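Local coordinates for protein geranylgeranyl pyrophosphate synthase (Corynebacterium glutamicum, PDB 3LK5) that probably catalyses the magnesium-dependent chain elongation of allylic diphosphates with isopentenyl diphosphate, at residues E203-A208 with L286-Q291; G250-L255 with Q339-G344; Q254-L259 with E332-I337. All blocks are in the same frame, centred on the assembly; numbering follows the deposited sequence.

Interaction 1: residues E203-A208 with L286-Q291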
loop_
_atom_site.group_PDB
_atom_site.type_symbol
_atom_site.label_atom_id
_atom_site.label_comp_id
_atom_site.label_asym_id
_atom_site.label_seq_id
_atom_site.Cartn_x
_atom_site.Cartn_y
_atom_site.Cartn_z
ATOM N N GLU A 203 -11.523 -3.564 26.675
ATOM C CA GLU A 203 -12.917 -3.145 26.859
ATOM C C GLU A 203 -13.082 -1.630 27.059
ATOM O O GLU A 203 -14.138 -1.178 27.530
ATOM C CB GLU A 203 -13.561 -3.900 28.054
ATOM C CG GLU A 203 -13.442 -5.427 27.995
ATOM C CD GLU A 203 -13.954 -6.114 29.264
ATOM O OE1 GLU A 203 -14.462 -5.413 30.168
ATOM O OE2 GLU A 203 -13.865 -7.354 29.344
ATOM N N SER A 204 -12.061 -0.840 26.708
ATOM C CA SER A 204 -12.148 0.616 26.882
ATOM C C SER A 204 -13.140 1.233 25.891
ATOM O O SER A 204 -13.006 1.012 24.667
ATOM C CB SER A 204 -10.786 1.264 26.633
ATOM O OG SER A 204 -10.898 2.679 26.672
ATOM N N VAL A 205 -14.079 2.027 26.413
ATOM C CA VAL A 205 -15.038 2.801 25.598
ATOM C C VAL A 205 -14.260 3.882 24.842
ATOM O O VAL A 205 -14.469 4.101 23.629
ATOM C CB VAL A 205 -16.127 3.462 26.471
ATOM C CG1 VAL A 205 -17.090 4.277 25.607
ATOM C CG2 VAL A 205 -16.933 2.402 27.229
ATOM N N GLU A 206 -13.332 4.515 25.568
ATOM C CA GLU A 206 -12.466 5.581 25.048
ATOM C C GLU A 206 -11.652 5.135 23.854
ATOM O O GLU A 206 -11.471 5.889 22.878
ATOM C CB GLU A 206 -11.474 6.012 26.115
ATOM C CG GLU A 206 -11.488 7.486 26.411
ATOM C CD GLU A 206 -12.759 7.886 27.136
ATOM O OE1 GLU A 206 -13.122 7.214 28.138
ATOM O OE2 GLU A 206 -13.404 8.871 26.705
ATOM N N LEU A 207 -11.122 3.919 23.931
ATOM C CA LEU A 207 -10.291 3.449 22.843
ATOM C C LEU A 207 -11.128 3.072 21.636
ATOM O O LEU A 207 -10.717 3.305 20.501
ATOM C CB LEU A 207 -9.382 2.315 23.282
ATOM C CG LEU A 207 -8.240 2.804 24.189
ATOM C CD1 LEU A 207 -7.554 1.599 24.804
ATOM C CD2 LEU A 207 -7.219 3.694 23.448
ATOM N N ALA A 208 -12.301 2.487 21.877
ATOM C CA ALA A 208 -13.245 2.203 20.793
ATOM C C ALA A 208 -13.664 3.508 20.113
ATOM O O ALA A 208 -13.763 3.541 18.860
ATOM C CB ALA A 208 -14.493 1.436 21.318
ATOM N N LEU A 286 -20.443 -2.986 22.631
ATOM C CA LEU A 286 -19.911 -4.054 23.487
ATOM C C LEU A 286 -19.254 -3.528 24.763
ATOM O O LEU A 286 -19.466 -4.097 25.844
ATOM C CB LEU A 286 -18.966 -4.994 22.703
ATOM C CG LEU A 286 -18.343 -6.150 23.501
ATOM C CD1 LEU A 286 -19.410 -7.121 24.117
ATOM C CD2 LEU A 286 -17.294 -6.906 22.645
ATOM N N ALA A 287 -18.479 -2.449 24.667
ATOM C CA ALA A 287 -17.816 -1.901 25.850
ATOM C C ALA A 287 -18.829 -1.412 26.891
ATOM O O ALA A 287 -18.699 -1.706 28.095
ATOM C CB ALA A 287 -16.842 -0.783 25.465
ATOM N N LEU A 288 -19.831 -0.673 26.427
ATOM C CA LEU A 288 -20.909 -0.215 27.275
ATOM C C LEU A 288 -21.750 -1.390 27.818
ATOM O O LEU A 288 -22.161 -1.348 28.992
ATOM C CB LEU A 288 -21.793 0.801 26.547
ATOM C CG LEU A 288 -21.200 2.182 26.171
ATOM C CD1 LEU A 288 -22.160 2.914 25.203
ATOM C CD2 LEU A 288 -20.937 3.038 27.413
ATOM N N ALA A 289 -21.979 -2.438 27.013
ATOM C CA ALA A 289 -22.731 -3.606 27.513
ATOM C C ALA A 289 -22.007 -4.287 28.680
ATOM O O ALA A 289 -22.657 -4.749 29.629
ATOM C CB ALA A 289 -23.010 -4.611 26.400
ATOM N N LEU A 290 -20.677 -4.348 28.603
ATOM C CA LEU A 290 -19.890 -5.005 29.648
ATOM C C LEU A 290 -19.808 -4.130 30.877
ATOM O O LEU A 290 -19.996 -4.614 31.993
ATOM C CB LEU A 290 -18.505 -5.420 29.152
ATOM C CG LEU A 290 -18.520 -6.572 28.146
ATOM C CD1 LEU A 290 -17.146 -6.700 27.420
ATOM C CD2 LEU A 290 -18.920 -7.881 28.830
ATOM N N GLN A 291 -19.586 -2.835 30.674
ATOM C CA GLN A 291 -19.634 -1.848 31.769
ATOM C C GLN A 291 -20.921 -2.015 32.604
ATOM O O GLN A 291 -20.910 -2.093 33.845
ATOM C CB GLN A 291 -19.624 -0.464 31.134
ATOM C CG GLN A 291 -19.186 0.696 31.974
ATOM C CD GLN A 291 -18.641 1.831 31.101
ATOM O OE1 GLN A 291 -17.510 1.753 30.595
ATOM N NE2 GLN A 291 -19.433 2.893 30.943
HETATM O O HOH W 1 -16.207 -1.222 29.315
#

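Interaction 2: residues G250-L255 with Q339-G344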
loop_
_atom_site.group_PDB
_atom_site.type_symbol
_atom_site.label_atom_id
_atom_site.label_comp_id
_atom_site.label_asym_id
_atom_site.label_seq_id
_atom_site.Cartn_x
_atom_site.Cartn_y
_atom_site.Cartn_z
ATOM N N GLY A 250 -19.664 10.871 10.840
ATOM C CA GLY A 250 -18.854 9.655 10.648
ATOM C C GLY A 250 -18.882 8.741 11.871
ATOM O O GLY A 250 -18.936 7.490 11.733
ATOM N N ILE A 251 -18.795 9.349 13.063
ATOM C CA ILE A 251 -18.887 8.544 14.300
ATOM C C ILE A 251 -20.302 7.923 14.381
ATOM O O ILE A 251 -20.437 6.721 14.626
ATOM C CB ILE A 251 -18.541 9.359 15.583
ATOM C CG1 ILE A 251 -17.028 9.709 15.598
ATOM C CG2 ILE A 251 -18.921 8.564 16.891
ATOM C CD1 ILE A 251 -16.712 10.844 16.539
ATOM N N ALA A 252 -21.336 8.731 14.154
ATOM C CA ALA A 252 -22.716 8.210 14.202
ATOM C C ALA A 252 -22.916 7.067 13.217
ATOM O O ALA A 252 -23.611 6.085 13.507
ATOM C CB ALA A 252 -23.726 9.347 13.948
ATOM N N PHE A 253 -22.326 7.198 12.012
ATOM C CA PHE A 253 -22.425 6.146 11.019
ATOM C C PHE A 253 -21.822 4.833 11.536
ATOM O O PHE A 253 -22.430 3.773 11.359
ATOM C CB PHE A 253 -21.714 6.614 9.721
ATOM C CG PHE A 253 -21.461 5.530 8.723
ATOM C CD1 PHE A 253 -22.477 5.102 7.864
ATOM C CD2 PHE A 253 -20.186 4.951 8.610
ATOM C CE1 PHE A 253 -22.239 4.105 6.888
ATOM C CE2 PHE A 253 -19.932 3.935 7.646
ATOM C CZ PHE A 253 -20.974 3.518 6.792
ATOM N N GLN A 254 -20.641 4.880 12.159
ATOM C CA GLN A 254 -20.042 3.641 12.673
ATOM C C GLN A 254 -20.915 3.053 13.790
ATOM O O GLN A 254 -21.092 1.838 13.874
ATOM C CB GLN A 254 -18.659 3.871 13.262
ATOM C CG GLN A 254 -18.003 2.513 13.642
ATOM C CD GLN A 254 -17.934 1.593 12.465
ATOM O OE1 GLN A 254 -17.448 1.993 11.414
ATOM N NE2 GLN A 254 -18.441 0.369 12.601
ATOM N N LEU A 255 -21.409 3.935 14.648
ATOM C CA LEU A 255 -22.334 3.446 15.741
ATOM C C LEU A 255 -23.563 2.753 15.175
ATOM O O LEU A 255 -23.965 1.696 15.678
ATOM C CB LEU A 255 -22.737 4.566 16.673
ATOM C CG LEU A 255 -21.602 5.237 17.485
ATOM C CD1 LEU A 255 -22.214 6.407 18.273
ATOM C CD2 LEU A 255 -20.898 4.240 18.430
ATOM N N GLN A 339 -27.695 12.450 19.118
ATOM C CA GLN A 339 -26.964 13.648 19.519
ATOM C C GLN A 339 -25.985 14.072 18.414
ATOM O O GLN A 339 -25.901 15.258 18.037
ATOM C CB GLN A 339 -26.112 13.340 20.761
ATOM C CG GLN A 339 -26.786 13.320 22.110
ATOM C CD GLN A 339 -25.749 13.143 23.232
ATOM O OE1 GLN A 339 -25.293 12.022 23.523
ATOM N NE2 GLN A 339 -25.365 14.255 23.854
ATOM N N LEU A 340 -25.214 13.103 17.944
ATOM C CA LEU A 340 -24.209 13.348 16.896
ATOM C C LEU A 340 -24.820 13.735 15.555
ATOM O O LEU A 340 -24.237 14.551 14.806
ATOM C CB LEU A 340 -23.336 12.108 16.726
ATOM C CG LEU A 340 -22.308 11.851 17.836
ATOM C CD1 LEU A 340 -21.774 10.426 17.760
ATOM C CD2 LEU A 340 -21.209 12.870 17.728
ATOM N N THR A 341 -25.969 13.136 15.239
ATOM C CA THR A 341 -26.639 13.477 13.998
ATOM C C THR A 341 -27.104 14.946 14.052
ATOM O O THR A 341 -26.863 15.758 13.150
ATOM C CB THR A 341 -27.785 12.498 13.665
ATOM O OG1 THR A 341 -27.232 11.184 13.505
ATOM C CG2 THR A 341 -28.445 12.907 12.360
ATOM N N GLU A 342 -27.707 15.308 15.181
ATOM C CA GLU A 342 -28.143 16.677 15.362
ATOM C C GLU A 342 -26.983 17.708 15.292
ATOM O O GLU A 342 -27.105 18.753 14.609
ATOM C CB GLU A 342 -28.929 16.772 16.691
ATOM C CG GLU A 342 -29.583 18.122 16.946
ATOM C CD GLU A 342 -30.265 18.203 18.319
ATOM O OE1 GLU A 342 -30.442 17.136 18.969
ATOM O OE2 GLU A 342 -30.619 19.333 18.743
ATOM N N SER A 343 -25.873 17.434 15.982
ATOM C CA SER A 343 -24.764 18.370 15.989
ATOM C C SER A 343 -24.037 18.403 14.630
ATOM O O SER A 343 -23.647 19.479 14.151
ATOM C CB SER A 343 -23.808 18.068 17.164
ATOM O OG SER A 343 -23.285 16.749 17.033
ATOM N N GLY A 344 -23.902 17.246 13.983
ATOM C CA GLY A 344 -23.272 17.219 12.634
ATOM C C GLY A 344 -24.063 18.054 11.640
ATOM O O GLY A 344 -23.493 18.860 10.907
#

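Interaction 3: residues Q254-L259 with E332-I337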
loop_
_atom_site.group_PDB
_atom_site.type_symbol
_atom_site.label_atom_id
_atom_site.label_comp_id
_atom_site.label_asym_id
_atom_site.label_seq_id
_atom_site.Cartn_x
_atom_site.Cartn_y
_atom_site.Cartn_z
ATOM N N GLN A 254 -20.641 4.880 12.159
ATOM C CA GLN A 254 -20.042 3.641 12.673
ATOM C C GLN A 254 -20.915 3.053 13.790
ATOM O O GLN A 254 -21.092 1.838 13.874
ATOM C CB GLN A 254 -18.659 3.871 13.262
ATOM C CG GLN A 254 -18.003 2.513 13.642
ATOM C CD GLN A 254 -17.934 1.593 12.465
ATOM O OE1 GLN A 254 -17.448 1.993 11.414
ATOM N NE2 GLN A 254 -18.441 0.369 12.601
ATOM N N LEU A 255 -21.409 3.935 14.648
ATOM C CA LEU A 255 -22.334 3.446 15.741
ATOM C C LEU A 255 -23.563 2.753 15.175
ATOM O O LEU A 255 -23.965 1.696 15.678
ATOM C CB LEU A 255 -22.737 4.566 16.673
ATOM C CG LEU A 255 -21.602 5.237 17.485
ATOM C CD1 LEU A 255 -22.214 6.407 18.273
ATOM C CD2 LEU A 255 -20.898 4.240 18.430
ATOM N N ARG A 256 -24.152 3.332 14.126
ATOM C CA ARG A 256 -25.298 2.686 13.451
ATOM C C ARG A 256 -24.878 1.336 12.879
ATOM O O ARG A 256 -25.626 0.345 12.970
ATOM C CB ARG A 256 -25.882 3.570 12.323
ATOM C CG ARG A 256 -27.029 2.900 11.510
ATOM C CD ARG A 256 -28.220 2.436 12.431
ATOM N NE ARG A 256 -28.843 3.607 13.041
ATOM C CZ ARG A 256 -29.546 3.619 14.179
ATOM N NH1 ARG A 256 -29.725 2.498 14.878
ATOM N NH2 ARG A 256 -30.051 4.777 14.613
ATOM N N ASP A 257 -23.703 1.310 12.250
ATOM C CA ASP A 257 -23.180 0.075 11.672
ATOM C C ASP A 257 -22.941 -1.020 12.754
ATOM O O ASP A 257 -23.206 -2.210 12.508
ATOM C CB ASP A 257 -21.885 0.368 10.873
ATOM C CG ASP A 257 -22.166 0.770 9.412
ATOM O OD1 ASP A 257 -23.348 0.956 9.019
ATOM O OD2 ASP A 257 -21.191 0.909 8.634
ATOM N N ASP A 258 -22.465 -0.598 13.933
ATOM C CA ASP A 258 -22.310 -1.517 15.060
ATOM C C ASP A 258 -23.678 -2.084 15.492
ATOM O O ASP A 258 -23.787 -3.278 15.716
ATOM C CB ASP A 258 -21.680 -0.843 16.262
ATOM C CG ASP A 258 -20.276 -0.309 16.000
ATOM O OD1 ASP A 258 -19.576 -0.754 15.055
ATOM O OD2 ASP A 258 -19.872 0.555 16.778
ATOM N N LEU A 259 -24.714 -1.245 15.566
ATOM C CA LEU A 259 -26.036 -1.751 15.965
ATOM C C LEU A 259 -26.564 -2.720 14.922
ATOM O O LEU A 259 -27.056 -3.808 15.272
ATOM C CB LEU A 259 -27.025 -0.614 16.235
ATOM C CG LEU A 259 -26.689 0.331 17.391
ATOM C CD1 LEU A 259 -27.767 1.398 17.564
ATOM C CD2 LEU A 259 -26.522 -0.454 18.743
ATOM N N GLU A 332 -28.364 3.500 24.949
ATOM C CA GLU A 332 -27.309 4.480 25.135
ATOM C C GLU A 332 -26.589 4.789 23.792
ATOM O O GLU A 332 -26.285 5.935 23.480
ATOM C CB GLU A 332 -26.294 3.968 26.183
ATOM C CG GLU A 332 -25.260 5.001 26.580
ATOM C CD GLU A 332 -24.405 4.589 27.820
ATOM O OE1 GLU A 332 -24.620 3.489 28.412
ATOM O OE2 GLU A 332 -23.511 5.390 28.188
ATOM N N VAL A 333 -26.347 3.764 22.999
ATOM C CA VAL A 333 -25.765 4.015 21.661
ATOM C C VAL A 333 -26.709 4.813 20.747
ATOM O O VAL A 333 -26.271 5.764 20.067
ATOM C CB VAL A 333 -25.284 2.679 21.017
ATOM C CG1 VAL A 333 -24.826 2.913 19.515
ATOM C CG2 VAL A 333 -24.113 2.067 21.913
ATOM N N GLU A 334 -27.997 4.463 20.756
ATOM C CA GLU A 334 -29.000 5.188 19.967
ATOM C C GLU A 334 -29.051 6.673 20.364
ATOM O O GLU A 334 -29.145 7.539 19.493
ATOM C CB GLU A 334 -30.387 4.512 20.043
ATOM C CG GLU A 334 -30.468 3.122 19.351
ATOM C CD GLU A 334 -30.846 3.188 17.865
ATOM O OE1 GLU A 334 -30.903 4.321 17.324
ATOM O OE2 GLU A 334 -31.104 2.116 17.236
ATOM N N GLN A 335 -28.971 6.969 21.667
ATOM C CA GLN A 335 -28.907 8.365 22.124
ATOM C C GLN A 335 -27.682 9.104 21.580
ATOM O O GLN A 335 -27.772 10.268 21.181
ATOM C CB GLN A 335 -28.974 8.457 23.672
ATOM C CG GLN A 335 -30.401 8.155 24.237
ATOM C CD GLN A 335 -30.431 7.657 25.723
ATOM O OE1 GLN A 335 -31.467 7.124 26.188
ATOM N NE2 GLN A 335 -29.304 7.808 26.444
ATOM N N ARG A 336 -26.531 8.445 21.593
ATOM C CA ARG A 336 -25.307 9.052 21.036
ATOM C C ARG A 336 -25.479 9.345 19.540
ATOM O O ARG A 336 -25.079 10.412 19.067
ATOM C CB ARG A 336 -24.126 8.103 21.192
ATOM C CG ARG A 336 -23.581 8.013 22.593
ATOM C CD ARG A 336 -22.280 7.258 22.527
ATOM N NE ARG A 336 -21.723 6.956 23.834
ATOM C CZ ARG A 336 -20.418 6.783 24.033
ATOM N NH1 ARG A 336 -19.547 6.885 23.011
ATOM N NH2 ARG A 336 -19.986 6.493 25.253
ATOM N N ILE A 337 -26.097 8.411 18.813
ATOM C CA ILE A 337 -26.322 8.577 17.353
ATOM C C ILE A 337 -27.199 9.812 17.133
ATOM O O ILE A 337 -26.919 10.680 16.284
ATOM C CB ILE A 337 -26.946 7.284 16.738
ATOM C CG1 ILE A 337 -25.937 6.115 16.763
ATOM C CG2 ILE A 337 -27.482 7.509 15.287
ATOM C CD1 ILE A 337 -26.577 4.774 16.420
#

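Interaction 1: residues E203-A208 with L286-Q291
With CG1 anti to the backbone N (chi1 179°), Val-205 sets its other methyl, CG2, against Ala-287, while Glu-203 sets CG beside its backbone N (chi1 -53°) and runs on extended across Leu-290. The valine methyl sits among three residues of the opposing helix. Ala-287 CB is 3.6 Å from Val-205 CG2, Leu-288 CD2 brushes the same methyl more loosely, and Gln-291 brings its amide oxygen OE1 to 3.5 Å from Val-205 CG2, a plain van der Waals contact made by a side chain that crosses the valine at about a right angle. Ala-287 is small enough to let the backbone come close: its CB is 3.4 Å from Glu-203 O. A water lies 2.7 Å from Glu-203 O and 2.8 Å from Ala-287 O and probably links the two carbonyls. Glu-203 lays the carbon of its carboxylate, CD, 3.7 Å from Leu-290 CD1, and its charge is answered by a salt bridge from OE2 to Arg-305. Between Glu-203 and Val-205, Ser-204 is the N-cap of the helix, its OG accepting from Leu-207 N at 3.0 Å. The contact sets the start of helix 205-231 beside helix 284-296, with the side chain of Ala-287 about 11 Å from that of Asp-194, a magnesium-binding residue of this protein, though no metal is bound in this chain. Helix 329-347 touches both segments, through Arg-336 on Val-205 and through Val-333 on Leu-288, and helix 298-307 meets Leu-290 with Ile-304.

Interaction 2: residues G250-L255 with Q339-G344
No flat group has a face or an edge in this contact: Leu-340 meets Ile-251, Ala-252 and Leu-255 chiefly through aliphatic carbons, and the hydroxyl of Thr-341 lies beside the seam. Leu-340 is the central side chain. Its CG stands beside the backbone N (chi1 -74°), which carries the branch CD1 into the angle between Ile-251 and Leu-255. The tightest approach is 3.5 Å, from Ile-251 CG2 to Leu-340 CD1, where the two side chains cross obliquely. Nearer the backbone, Ala-252 CB lies 3.9 Å from Leu-340 CB. Leu-255 comes in at about a right angle to Leu-340 and touches it more loosely, 4.1 Å between Leu-255 CD1 and Leu-340 CD1. Beside this cluster Thr-341 OG1 is 4.0 Å from Ala-252 CB; the hydroxyl is hydrogen-bonded to Ile-337 O one turn back in its own helix and to Thr-369 OG1.

The alanine helps the helices come near: their segments approach to 8.9 Å between axes at 153°, close to antiparallel, and the CA atoms of Ala-252 and Leu-340 are 6.0 Å apart. A polar link between the same two helices lies just beyond the apolar patch, a hydrogen bond of Ser-343 OG with Asp-248 OD2.

The contact is buried helix packing in the all-helical prenyl synthase fold, joining helix 236-263 to helix 329-347. Helix 205-231 packs beside them, touching Ile-251 through Ala-217 and Leu-255 through Asn-212, while the C-terminal helix 355-369 reaches Ala-252 with Thr-369.

Interaction 3: residues Q254-L259 with E332-I337
Arg-256 and, in one of its two modelled conformers, Glu-334 meet on one flank of an antiparallel helix pair whose first member carries the FQxxDD sequence, Phe-253 to Asp-258, characteristic of the second aspartate-rich motif of prenyl synthases. The segment axes lie 9.7 Å apart at 151°. Arg-256, bent at chi2 and chi3, reaches across to Glu-334 and offers NH1 and NH2 end-on to the carboxylate: NH1 donates to Glu-334 OE2 at 2.8 Å with an angle of 166°, NH2 to Glu-334 OE1 at 2.9 Å. The two planes are tilted 48°, and OE2 is met from above its carboxylate. Given the second conformer, the bridge may be only partly occupied. Arg-256 NE is held separately by Thr-369 O, which helps fix the guanidinium.

Under this bridge the packing is aliphatic. Leu-259 and Val-333 meet end to end, CG of the leucine 3.8 Å from CG1 of the valine. Leu-255 and Ile-337 instead run alongside one another, pointing opposite ways, with Leu-255 CB 3.6 Å from Ile-337 CG1. On the flank away from the bridge, Arg-336 meets Leu-255 with CB and sends its guanidinium on to Asp-209. Within the first helix, Gln-254 NE2 donates to Asp-258 OD1. Ile-337 CD1 touches both Leu-259 and the arginine, standing 3.8 Å above the Arg-256 guanidinium plane, over its centre.

How the interactions relate
From the N terminus, the chain first enters interaction 1 at 203-208, then passes 250-255 and 254-259 on helix 236-263 before interaction 1 closes at 286-291. Interaction 3 closes next, at 332-337, and interaction 2 last, at 339-344. The span of interaction 3 thus nests within that of interaction 2, and interaction 1 crosses both. Interactions 2 and 3 are successive parts of one antiparallel seam, joining helix 236-263 to helix 329-347, and share Gln-254 and Leu-255. Interaction 1 joins helix 205-231 to helix 284-296; its centre is 13 Å from that of interaction 3, and the two pairs touch where Val-205 CG1 packs 3.7 Å from Arg-336 NH2.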